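Local coordinates for microcompartments protein (PDB 3NWG), which probably helps to form the protein shell of a bacterial microcompartment, as a structural protein with two BMC domains in one chain, at residues G6-N11 and H66-D71; I17-A22 and T62-S67; P75-Q80 and A111-A116; L123-I128 and F137-G142. One frame throughout, in Å; residues are numbered along the deposited sequence.

Interaction 1: residues G6-N11 and H66-D71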
loop_
_atom_site.group_PDB
_atom_site.type_symbol
_atom_site.label_atom_id
_atom_site.label_comp_id
_atom_site.label_asym_id
_atom_site.label_seq_id
_atom_site.Cartn_x
_atom_site.Cartn_y
_atom_site.Cartn_z
ATOM N N GLY A 6 -13.150 16.994 20.318
ATOM C CA GLY A 6 -13.782 18.053 19.542
ATOM C C GLY A 6 -13.734 17.760 18.058
ATOM O O GLY A 6 -12.749 17.211 17.556
ATOM N N LEU A 7 -14.804 18.131 17.361
ATOM C CA LEU A 7 -14.931 17.885 15.937
ATOM C C LEU A 7 -15.387 19.122 15.204
ATOM O O LEU A 7 -16.373 19.753 15.578
ATOM C CB LEU A 7 -15.967 16.779 15.671
ATOM C CG LEU A 7 -16.506 16.724 14.241
ATOM C CD1 LEU A 7 -15.595 15.877 13.359
ATOM C CD2 LEU A 7 -17.924 16.221 14.193
ATOM N N VAL A 8 -14.685 19.454 14.133
ATOM C CA VAL A 8 -15.172 20.463 13.224
ATOM C C VAL A 8 -15.295 19.830 11.842
ATOM O O VAL A 8 -14.362 19.169 11.365
ATOM C CB VAL A 8 -14.290 21.746 13.246
ATOM C CG1 VAL A 8 -14.699 22.714 12.157
ATOM C CG2 VAL A 8 -14.409 22.457 14.580
ATOM N N GLU A 9 -16.475 19.989 11.235
ATOM C CA GLU A 9 -16.693 19.610 9.841
ATOM C C GLU A 9 -16.830 20.844 8.940
ATOM O O GLU A 9 -17.610 21.750 9.228
ATOM C CB GLU A 9 -17.916 18.711 9.707
ATOM C CG GLU A 9 -17.648 17.231 10.007
ATOM C CD GLU A 9 -18.924 16.388 10.013
ATOM O OE1 GLU A 9 -19.119 15.594 10.964
ATOM O OE2 GLU A 9 -19.743 16.539 9.079
ATOM N N VAL A 10 -16.059 20.858 7.854
ATOM C CA VAL A 10 -15.922 22.022 6.984
ATOM C C VAL A 10 -16.222 21.637 5.542
ATOM O O VAL A 10 -15.899 20.540 5.102
ATOM C CB VAL A 10 -14.482 22.615 7.035
ATOM C CG1 VAL A 10 -14.385 23.877 6.219
ATOM C CG2 VAL A 10 -14.053 22.911 8.469
ATOM N N ASN A 11 -16.837 22.555 4.813
ATOM C CA ASN A 11 -17.181 22.396 3.415
ATOM C C ASN A 11 -16.026 22.316 2.399
ATOM O O ASN A 11 -16.208 21.790 1.313
ATOM C CB ASN A 11 -18.058 23.574 3.037
ATOM C CG ASN A 11 -19.111 23.206 2.040
ATOM O OD1 ASN A 11 -19.400 22.015 1.809
ATOM N ND2 ASN A 11 -19.711 24.229 1.429
ATOM N N HIS A 66 -18.483 30.464 7.462
ATOM C CA HIS A 66 -19.717 29.953 6.828
ATOM C C HIS A 66 -19.611 28.562 6.170
ATOM O O HIS A 66 -20.629 27.989 5.729
ATOM C CB HIS A 66 -20.249 30.936 5.798
ATOM C CG HIS A 66 -20.728 32.225 6.380
ATOM N ND1 HIS A 66 -21.984 32.371 6.935
ATOM C CD2 HIS A 66 -20.133 33.441 6.465
ATOM C CE1 HIS A 66 -22.141 33.621 7.338
ATOM N NE2 HIS A 66 -21.031 34.290 7.067
ATOM N N SER A 67 -18.392 28.031 6.078
ATOM C CA SER A 67 -18.192 26.716 5.503
ATOM C C SER A 67 -18.128 25.641 6.591
ATOM O O SER A 67 -17.774 24.489 6.317
ATOM C CB SER A 67 -16.964 26.691 4.587
ATOM O OG SER A 67 -15.775 26.875 5.315
ATOM N N VAL A 68 -18.486 26.014 7.821
ATOM C CA VAL A 68 -18.638 25.025 8.882
ATOM C C VAL A 68 -19.957 24.292 8.657
ATOM O O VAL A 68 -21.007 24.908 8.426
ATOM C CB VAL A 68 -18.596 25.664 10.291
ATOM C CG1 VAL A 68 -18.645 24.588 11.388
ATOM C CG2 VAL A 68 -17.347 26.517 10.447
ATOM N N LEU A 69 -19.901 22.969 8.694
ATOM C CA LEU A 69 -21.103 22.185 8.530
ATOM C C LEU A 69 -21.557 21.674 9.887
ATOM O O LEU A 69 -22.763 21.589 10.161
ATOM C CB LEU A 69 -20.868 21.040 7.550
ATOM C CG LEU A 69 -20.556 21.431 6.108
ATOM C CD1 LEU A 69 -20.257 20.181 5.328
ATOM C CD2 LEU A 69 -21.693 22.237 5.465
ATOM N N ASP A 70 -20.579 21.363 10.735
ATOM C CA ASP A 70 -20.843 20.898 12.087
ATOM C C ASP A 70 -19.604 21.088 12.970
ATOM O O ASP A 70 -18.454 20.948 12.508
ATOM C CB ASP A 70 -21.275 19.420 12.057
ATOM C CG ASP A 70 -22.013 18.974 13.329
ATOM O OD1 ASP A 70 -22.550 19.831 14.084
ATOM O OD2 ASP A 70 -22.065 17.739 13.558
ATOM N N ASP A 71 -19.856 21.425 14.232
ATOM C CA ASP A 71 -18.845 21.432 15.284
ATOM C C ASP A 71 -19.464 20.727 16.477
ATOM O O ASP A 71 -20.660 20.868 16.724
ATOM C CB ASP A 71 -18.486 22.856 15.677
ATOM C CG ASP A 71 -19.712 23.677 16.107
ATOM O OD1 ASP A 71 -20.503 24.102 15.226
ATOM O OD2 ASP A 71 -19.886 23.898 17.327
HETATM O O HOH W 1 -21.147 15.088 12.854
#
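A classic beta bulge marks this antiparallel pairing in the four-stranded sheet of the first BMC domain. Glu9 faces both Leu69 and Asp70. Strand 4-10 is an inner strand, and strand 68-74 lies at the sheet's outer edge within the chain. The strand axes approach to 4.5 Å and run at 166°. Glu9 N bonds to Asp70 O. Glu9 O accepts from Leu69 N, and weakly from Asp70 N at 3.4 Å. The register shifts by one residue here, and Val10 then pairs with Val68. Beyond them, Asn11 N donates to Ser67 O.

Val8, Val10, Val68 and Asp71 share one face of the sheet, where helices 13-26 and 50-64 pack. Val8 CG1 lies 4.4 Å from Val68 CG1, a loose apolar touch. Val10 CG1 sits 3.4 Å from Ser67 OG, whose polar partner is Ala64 O. Asp71 turns its carboxylate away to a salt bridge with Lys61.

Glu9 and Asp70 occupy the other face, beside helix 105-117. Their CB atoms are 4.2 Å apart. Glu9 CG lies anti to its carbonyl carbon (chi1 -83°), and the extended chain takes the carboxylate alongside that of Asp70. Lys41 lies at long range from Glu9 OE2, a weak ion pair. The like charges are probably eased also by a water that donates to Glu9 OE1 at 2.8 Å and to Asp70 OD2 at 2.9 Å.

Interaction 2: residues I17-A22 and T62-S67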
loop_
_atom_site.group_PDB
_atom_site.type_symbol
_atom_site.label_atom_id
_atom_site.label_comp_id
_atom_site.label_asym_id
_atom_site.label_seq_id
_atom_site.Cartn_x
_atom_site.Cartn_y
_atom_site.Cartn_z
ATOM N N ILE A 17 -8.218 22.745 6.032
ATOM C CA ILE A 17 -6.803 22.750 6.358
ATOM C C ILE A 17 -6.432 24.007 7.164
ATOM O O ILE A 17 -5.600 23.937 8.065
ATOM C CB ILE A 17 -5.951 22.579 5.103
ATOM C CG1 ILE A 17 -6.098 21.131 4.593
ATOM C CG2 ILE A 17 -4.496 22.923 5.370
ATOM C CD1 ILE A 17 -5.541 20.886 3.175
ATOM N N GLU A 18 -7.073 25.135 6.858
ATOM C CA GLU A 18 -6.826 26.374 7.574
ATOM C C GLU A 18 -7.451 26.275 8.952
ATOM O O GLU A 18 -6.888 26.770 9.937
ATOM C CB GLU A 18 -7.418 27.569 6.827
ATOM C CG GLU A 18 -7.048 28.932 7.411
ATOM C CD GLU A 18 -7.803 30.096 6.744
ATOM O OE1 GLU A 18 -9.044 30.027 6.594
ATOM O OE2 GLU A 18 -7.159 31.108 6.372
ATOM N N ALA A 19 -8.616 25.638 9.024
ATOM C CA ALA A 19 -9.285 25.487 10.299
ATOM C C ALA A 19 -8.428 24.606 11.200
ATOM O O ALA A 19 -8.279 24.894 12.388
ATOM C CB ALA A 19 -10.676 24.904 10.119
ATOM N N ALA A 20 -7.845 23.551 10.626
ATOM C CA ALA A 20 -7.048 22.593 11.397
ATOM C C ALA A 20 -5.822 23.282 11.962
ATOM O O ALA A 20 -5.414 23.012 13.087
ATOM C CB ALA A 20 -6.644 21.396 10.544
ATOM N N ASP A 21 -5.265 24.201 11.186
ATOM C CA ASP A 21 -4.091 24.951 11.595
ATOM C C ASP A 21 -4.400 25.827 12.801
ATOM O O ASP A 21 -3.611 25.889 13.735
ATOM C CB ASP A 21 -3.612 25.832 10.443
ATOM C CG ASP A 21 -2.286 26.508 10.738
ATOM O OD1 ASP A 21 -1.264 25.786 10.734
ATOM O OD2 ASP A 21 -2.256 27.748 10.970
ATOM N N ALA A 22 -5.545 26.509 12.747
ATOM C CA ALA A 22 -6.054 27.326 13.835
ATOM C C ALA A 22 -6.275 26.483 15.093
ATOM O O ALA A 22 -5.861 26.882 16.195
ATOM C CB ALA A 22 -7.342 28.003 13.420
ATOM N N THR A 62 -13.949 29.878 13.968
ATOM C CA THR A 62 -13.555 31.231 13.609
ATOM C C THR A 62 -12.969 31.295 12.211
ATOM O O THR A 62 -13.400 32.109 11.412
ATOM C CB THR A 62 -12.556 31.830 14.619
ATOM O OG1 THR A 62 -13.100 31.736 15.937
ATOM C CG2 THR A 62 -12.301 33.295 14.318
HETATM N N MSE A 63 -11.996 30.445 11.915
HETATM C CA MSE A 63 -11.363 30.461 10.606
HETATM C C MSE A 63 -12.306 29.994 9.524
HETATM O O MSE A 63 -12.432 30.651 8.498
HETATM C CB MSE A 63 -10.075 29.641 10.573
HETATM C CG MSE A 63 -8.974 30.176 11.494
HETATM SE SE MSE A 63 -8.468 32.042 11.224
HETATM C CE MSE A 63 -8.178 31.970 9.330
ATOM N N ALA A 64 -12.991 28.882 9.768
ATOM C CA ALA A 64 -13.890 28.305 8.780
ATOM C C ALA A 64 -15.220 29.064 8.550
ATOM O O ALA A 64 -15.790 28.986 7.471
ATOM C CB ALA A 64 -14.129 26.837 9.080
ATOM N N ALA A 65 -15.701 29.807 9.540
ATOM C CA ALA A 65 -16.887 30.691 9.353
ATOM C C ALA A 65 -18.116 30.034 8.671
ATOM O O ALA A 65 -18.723 29.132 9.250
ATOM C CB ALA A 65 -16.495 32.028 8.661
ATOM N N HIS A 66 -18.483 30.464 7.462
ATOM C CA HIS A 66 -19.717 29.953 6.828
ATOM C C HIS A 66 -19.611 28.562 6.170
ATOM O O HIS A 66 -20.629 27.989 5.729
ATOM C CB HIS A 66 -20.249 30.936 5.798
ATOM C CG HIS A 66 -20.728 32.225 6.380
ATOM N ND1 HIS A 66 -21.984 32.371 6.935
ATOM C CD2 HIS A 66 -20.133 33.441 6.465
ATOM C CE1 HIS A 66 -22.141 33.621 7.338
ATOM N NE2 HIS A 66 -21.031 34.290 7.067
ATOM N N SER A 67 -18.392 28.031 6.078
ATOM C CA SER A 67 -18.192 26.716 5.503
ATOM C C SER A 67 -18.128 25.641 6.591
ATOM O O SER A 67 -17.774 24.489 6.317
ATOM C CB SER A 67 -16.964 26.691 4.587
ATOM O OG SER A 67 -15.775 26.875 5.315
#
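Met63, present as selenomethionine, carries most of this contact with segment 17-22. Its CB lies 4.2 Å from Ala19 CA. CG, anti to the carbonyl carbon (chi1 -63°), packs against the methyl group of Ala22. The chain then bends at both chi2 (-55°) and chi3 (-51°). The selenium is the turning point of this hook. The terminal CE of Met63 doubles back and ends 3.8 Å from Glu18 CG. The side chains of Met63 and Glu18 lie roughly perpendicular, with CE beside the carboxylate of Glu18. The still closer approach of CE to Glu18 CD is doubtful at this resolution.

Segment 17-22 lies on helix 13-26, and Met63 belongs to the last turn of helix 50-64. These two helices lie together on one face of the first BMC sheet, the alpha/beta arrangement of this domain. Deeper in their interface two small residues meet: Ala19 CB is 4.1 Å from Ala64 CB. Both segments send side chains to the sheet, Ala64 onto Val10 and Ala20 onto Val44. At the subunit interface Asp21 OD1 accepts a hydrogen bond from the backbone N of His174 of a second subunit, and Glu18 packs on Val168 of that subunit. Helix 50-64 ends at Ala64; Ala65, the next residue, leaves the helical conformation with a positive phi. Ala64 O takes two bonds from Ser67, one from N at 3.1 Å and one from OG at 3.0 Å.

Interaction 3: residues P75-Q80 and A111-A116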
loop_
_atom_site.group_PDB
_atom_site.type_symbol
_atom_site.label_atom_id
_atom_site.label_comp_id
_atom_site.label_asym_id
_atom_site.label_seq_id
_atom_site.Cartn_x
_atom_site.Cartn_y
_atom_site.Cartn_z
ATOM N N PRO A 75 -17.197 15.941 26.240
ATOM C CA PRO A 75 -16.381 15.942 27.449
ATOM C C PRO A 75 -16.324 14.577 28.118
ATOM O O PRO A 75 -17.293 13.812 28.069
ATOM C CB PRO A 75 -17.124 16.915 28.360
ATOM C CG PRO A 75 -18.548 16.786 27.931
ATOM C CD PRO A 75 -18.449 16.693 26.431
ATOM N N ASN A 76 -15.193 14.292 28.758
ATOM C CA ASN A 76 -15.008 13.064 29.533
ATOM C C ASN A 76 -15.213 11.847 28.654
ATOM O O ASN A 76 -15.968 10.939 28.999
ATOM C CB ASN A 76 -15.945 13.018 30.753
ATOM C CG ASN A 76 -16.052 14.376 31.474
ATOM O OD1 ASN A 76 -15.053 15.100 31.675
ATOM N ND2 ASN A 76 -17.279 14.726 31.867
ATOM N N VAL A 77 -14.553 11.859 27.500
ATOM C CA VAL A 77 -14.662 10.775 26.543
ATOM C C VAL A 77 -13.882 9.560 27.033
ATOM O O VAL A 77 -12.819 9.700 27.653
ATOM C CB VAL A 77 -14.177 11.202 25.147
ATOM C CG1 VAL A 77 -12.671 11.479 25.154
ATOM C CG2 VAL A 77 -14.523 10.124 24.114
ATOM N N HIS A 78 -14.421 8.376 26.762
ATOM C CA HIS A 78 -13.797 7.145 27.191
ATOM C C HIS A 78 -12.470 6.924 26.461
ATOM O O HIS A 78 -12.405 7.054 25.242
ATOM C CB HIS A 78 -14.746 5.978 26.953
ATOM C CG HIS A 78 -14.390 4.749 27.725
ATOM N ND1 HIS A 78 -13.451 3.840 27.284
ATOM C CD2 HIS A 78 -14.831 4.289 28.922
ATOM C CE1 HIS A 78 -13.338 2.865 28.171
ATOM N NE2 HIS A 78 -14.162 3.116 29.176
ATOM N N PRO A 79 -11.401 6.585 27.202
ATOM C CA PRO A 79 -10.076 6.411 26.593
ATOM C C PRO A 79 -10.064 5.522 25.356
ATOM O O PRO A 79 -9.234 5.726 24.473
ATOM C CB PRO A 79 -9.237 5.764 27.706
ATOM C CG PRO A 79 -10.150 5.563 28.859
ATOM C CD PRO A 79 -11.357 6.411 28.659
ATOM N N GLN A 80 -10.977 4.554 25.291
ATOM C CA GLN A 80 -10.993 3.590 24.193
ATOM C C GLN A 80 -11.525 4.180 22.911
ATOM O O GLN A 80 -11.129 3.764 21.835
ATOM C CB GLN A 80 -11.812 2.360 24.554
ATOM C CG GLN A 80 -11.064 1.356 25.407
ATOM C CD GLN A 80 -11.765 0.027 25.465
ATOM O OE1 GLN A 80 -12.803 -0.124 26.117
ATOM N NE2 GLN A 80 -11.200 -0.956 24.778
ATOM N N ALA A 111 -22.206 7.500 20.487
ATOM C CA ALA A 111 -22.595 6.095 20.586
ATOM C C ALA A 111 -21.442 5.209 21.034
ATOM O O ALA A 111 -21.614 4.363 21.921
ATOM C CB ALA A 111 -23.142 5.601 19.274
ATOM N N ALA A 112 -20.278 5.398 20.419
ATOM C CA ALA A 112 -19.082 4.669 20.813
ATOM C C ALA A 112 -18.762 4.934 22.288
ATOM O O ALA A 112 -18.468 4.010 23.031
ATOM C CB ALA A 112 -17.901 5.034 19.917
ATOM N N ASP A 113 -18.853 6.197 22.704
ATOM C CA ASP A 113 -18.488 6.595 24.056
ATOM C C ASP A 113 -19.470 6.011 25.059
ATOM O O ASP A 113 -19.070 5.488 26.099
ATOM C CB ASP A 113 -18.408 8.125 24.170
ATOM C CG ASP A 113 -18.078 8.601 25.588
ATOM O OD1 ASP A 113 -16.932 8.384 26.074
ATOM O OD2 ASP A 113 -18.983 9.209 26.216
ATOM N N THR A 114 -20.758 6.084 24.741
ATOM C CA THR A 114 -21.761 5.465 25.593
ATOM C C THR A 114 -21.567 3.938 25.629
ATOM O O THR A 114 -21.630 3.321 26.687
ATOM C CB THR A 114 -23.198 5.866 25.170
ATOM O OG1 THR A 114 -23.377 7.277 25.375
ATOM C CG2 THR A 114 -24.248 5.120 26.009
ATOM N N ALA A 115 -21.290 3.336 24.481
ATOM C CA ALA A 115 -21.044 1.901 24.445
ATOM C C ALA A 115 -19.893 1.542 25.373
ATOM O O ALA A 115 -20.054 0.713 26.251
ATOM C CB ALA A 115 -20.773 1.414 23.014
ATOM N N ALA A 116 -18.744 2.186 25.208
ATOM C CA ALA A 116 -17.567 1.868 26.022
ATOM C C ALA A 116 -17.803 2.093 27.518
ATOM O O ALA A 116 -17.212 1.412 28.352
ATOM C CB ALA A 116 -16.369 2.649 25.551
#
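His78 meets helix 105-117 through both its backbone and its ring. Its N donates to Asp113 OD1, with an N-H...O angle of 155°. The carboxylate oxygen is met nearly along its C-O axis. This is the one hydrogen bond between the two segments. The same oxygen lies 3.6 Å from Val77 CG2 and 3.4 Å from His78 CB, so OD1 also touches the side chains of the two residues joined by the peptide it binds.

One turn further along the helix, the methyl group of Ala116 sits over the His78 ring in a CH-pi contact, 3.7 Å from the centroid and 20° off the ring normal. Ala116 O lies over the ring too, 3.6 Å from NE2. Pro79 CD packs on the opposite face, so the imidazole is sandwiched.

A second shell fixes these groups. His78 is the N-cap of helix 79-85. Its CG, anti to the backbone N (chi1 -162°), lets ND1 accept from Gln80 N at 3.3 Å, which limits the ring's rotation. The other carboxylate oxygen, Asp113 OD2, forms a salt bridge with Lys117. Lys117 also donates to Asn76 O, and so bridges helix and loop once more.

The contact ties the two halves of the chain together. Segment 75-80 leads from strand 68-74 of the first BMC sheet into helix 79-85. Helix 105-117 belongs to the second BMC domain, with helix 144-160 packed against Thr114 and Ala115, and Leu123 of strand 122-127 against Ala116.

Interaction 4: residues L123-I128 and F137-G142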
loop_
_atom_site.group_PDB
_atom_site.type_symbol
_atom_site.label_atom_id
_atom_site.label_comp_id
_atom_site.label_asym_id
_atom_site.label_seq_id
_atom_site.Cartn_x
_atom_site.Cartn_y
_atom_site.Cartn_z
ATOM N N LEU A 123 -13.777 -1.640 22.498
ATOM C CA LEU A 123 -14.032 -1.160 21.135
ATOM C C LEU A 123 -12.961 -1.761 20.251
ATOM O O LEU A 123 -11.812 -1.893 20.675
ATOM C CB LEU A 123 -14.014 0.372 21.047
ATOM C CG LEU A 123 -14.924 1.232 21.939
ATOM C CD1 LEU A 123 -14.866 2.667 21.500
ATOM C CD2 LEU A 123 -16.372 0.772 21.956
ATOM N N VAL A 124 -13.339 -2.164 19.045
ATOM C CA VAL A 124 -12.394 -2.821 18.142
ATOM C C VAL A 124 -11.895 -1.833 17.088
ATOM O O VAL A 124 -10.689 -1.686 16.900
ATOM C CB VAL A 124 -12.975 -4.097 17.498
ATOM C CG1 VAL A 124 -11.944 -4.759 16.608
ATOM C CG2 VAL A 124 -13.435 -5.063 18.566
ATOM N N GLU A 125 -12.823 -1.161 16.408
ATOM C CA GLU A 125 -12.465 -0.086 15.485
ATOM C C GLU A 125 -13.574 0.943 15.299
ATOM O O GLU A 125 -14.754 0.678 15.540
ATOM C CB GLU A 125 -11.981 -0.633 14.130
ATOM C CG GLU A 125 -13.055 -1.043 13.132
ATOM C CD GLU A 125 -12.464 -1.518 11.799
ATOM O OE1 GLU A 125 -13.236 -1.954 10.901
ATOM O OE2 GLU A 125 -11.219 -1.463 11.644
ATOM N N ILE A 126 -13.160 2.131 14.886
ATOM C CA ILE A 126 -14.066 3.200 14.526
ATOM C C ILE A 126 -13.737 3.630 13.104
ATOM O O ILE A 126 -12.576 3.806 12.749
ATOM C CB ILE A 126 -13.957 4.383 15.511
ATOM C CG1 ILE A 126 -14.568 3.982 16.862
ATOM C CG2 ILE A 126 -14.618 5.626 14.938
ATOM C CD1 ILE A 126 -14.405 5.007 17.994
ATOM N N ARG A 127 -14.759 3.774 12.277
ATOM C CA ARG A 127 -14.525 4.267 10.940
ATOM C C ARG A 127 -15.336 5.512 10.692
ATOM O O ARG A 127 -16.547 5.463 10.514
ATOM C CB ARG A 127 -14.805 3.192 9.892
ATOM C CG ARG A 127 -13.864 1.997 9.963
ATOM C CD ARG A 127 -12.673 2.125 9.038
ATOM N NE ARG A 127 -12.346 0.806 8.496
ATOM C CZ ARG A 127 -12.751 0.351 7.306
ATOM N NH1 ARG A 127 -12.412 -0.873 6.915
ATOM N NH2 ARG A 127 -13.491 1.117 6.501
ATOM N N ILE A 128 -14.628 6.631 10.730
ATOM C CA ILE A 128 -15.120 7.927 10.298
ATOM C C ILE A 128 -14.990 8.010 8.766
ATOM O O ILE A 128 -13.972 7.588 8.208
ATOM C CB ILE A 128 -14.279 9.022 10.999
ATOM C CG1 ILE A 128 -15.012 9.572 12.218
ATOM C CG2 ILE A 128 -13.951 10.174 10.071
ATOM C CD1 ILE A 128 -15.191 8.590 13.347
ATOM N N PHE A 137 -19.047 4.015 11.688
ATOM C CA PHE A 137 -19.389 2.884 12.527
ATOM C C PHE A 137 -18.356 2.494 13.577
ATOM O O PHE A 137 -17.168 2.778 13.433
ATOM C CB PHE A 137 -19.829 1.678 11.690
ATOM C CG PHE A 137 -18.728 1.024 10.925
ATOM C CD1 PHE A 137 -18.525 1.333 9.579
ATOM C CD2 PHE A 137 -17.911 0.060 11.538
ATOM C CE1 PHE A 137 -17.507 0.706 8.852
ATOM C CE2 PHE A 137 -16.888 -0.571 10.827
ATOM C CZ PHE A 137 -16.686 -0.255 9.477
ATOM N N VAL A 138 -18.848 1.864 14.645
ATOM C CA VAL A 138 -18.018 1.315 15.707
ATOM C C VAL A 138 -18.292 -0.181 15.861
ATOM O O VAL A 138 -19.438 -0.621 15.763
ATOM C CB VAL A 138 -18.189 2.088 17.057
ATOM C CG1 VAL A 138 -19.613 2.028 17.562
ATOM C CG2 VAL A 138 -17.221 1.576 18.123
ATOM N N THR A 139 -17.222 -0.956 16.048
ATOM C CA THR A 139 -17.338 -2.369 16.400
ATOM C C THR A 139 -16.739 -2.584 17.787
ATOM O O THR A 139 -15.783 -1.896 18.175
ATOM C CB THR A 139 -16.621 -3.303 15.407
ATOM O OG1 THR A 139 -15.222 -2.990 15.389
ATOM C CG2 THR A 139 -17.202 -3.188 13.995
ATOM N N LEU A 140 -17.313 -3.530 18.527
ATOM C CA LEU A 140 -16.836 -3.889 19.850
ATOM C C LEU A 140 -17.052 -5.377 20.155
ATOM O O LEU A 140 -17.864 -6.028 19.511
ATOM C CB LEU A 140 -17.456 -2.983 20.923
ATOM C CG LEU A 140 -18.938 -2.578 21.106
ATOM C CD1 LEU A 140 -19.682 -2.213 19.835
ATOM C CD2 LEU A 140 -19.706 -3.611 21.885
ATOM N N THR A 141 -16.294 -5.915 21.109
ATOM C CA THR A 141 -16.508 -7.277 21.579
ATOM C C THR A 141 -16.572 -7.377 23.083
ATOM O O THR A 141 -16.245 -6.437 23.797
ATOM C CB THR A 141 -15.414 -8.254 21.122
ATOM O OG1 THR A 141 -14.127 -7.658 21.329
ATOM C CG2 THR A 141 -15.583 -8.567 19.690
ATOM N N GLY A 142 -16.985 -8.559 23.527
ATOM C CA GLY A 142 -17.132 -8.943 24.929
ATOM C C GLY A 142 -17.961 -10.220 24.925
ATOM O O GLY A 142 -18.205 -10.805 23.863
#
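Strands 123-127 and 137-142 run antiparallel at 169°, their axes 4.2 Å apart, and carry a classic beta bulge in which Val124 and Glu125 both face Thr139. They form a beta hairpin in the sheet of the second BMC domain. Val124 N bonds to Thr139 O, and Thr139 N returns a bond to Glu125 O at 3.0 Å. Arg127 and Phe137 form a hydrogen-bonded pair with a bond in each direction. Thr139 OG1 also takes a weak bond from Glu125 N at 3.2 Å.

Leu123, Ile126, Val138 and Leu140 line the apolar face. Val138 CG2 is the meeting point, 4.0 Å from Leu123 CD2 and 3.8 Å from Ile126 CG1. The side chains of Ile126 and Val138 run alongside each other. Helix 105-117 packs on both of them, and helix 79-85 reaches Leu123 and Ile126.

Phe137, Arg127, Glu125 and Thr139 are on the other face. Phe137 sits with CG between its backbone N and carbonyl carbon (chi1 71°), which brings the ring across to strand 123-127. Ile13 of a third subunit packs on Phe137. Arg127 CB stands over one ring face, 4.0 Å from the centroid, in a CH-pi contact. Its guanidinium plane is turned 47° from the ring. Glu125 OE1 approaches the rim of the ring, 3.9 Å from Phe137 CE2.

In the fold
Interactions 1 and 2 lie in the first BMC domain and touch where Val10 packs on Ala64 and Ala19. One pairs strands, the other packs together two helices that lie on that sheet. Both are only partly buried, and interaction 2 has no hydrogen bond between its segments. Interactions 3 and 4 are buried, their centres about 11 Å apart. Ala112 packs on Val138 and Ile126, so helix 105-117 serves both. Interaction 3 joins segments of different BMC domains through one polar bond and a ring contact. Interactions 1 and 4 are bulged antiparallel pairs on opposite sides of the chain's centre, one with a water-bridged acidic pair, the other with an aromatic ring.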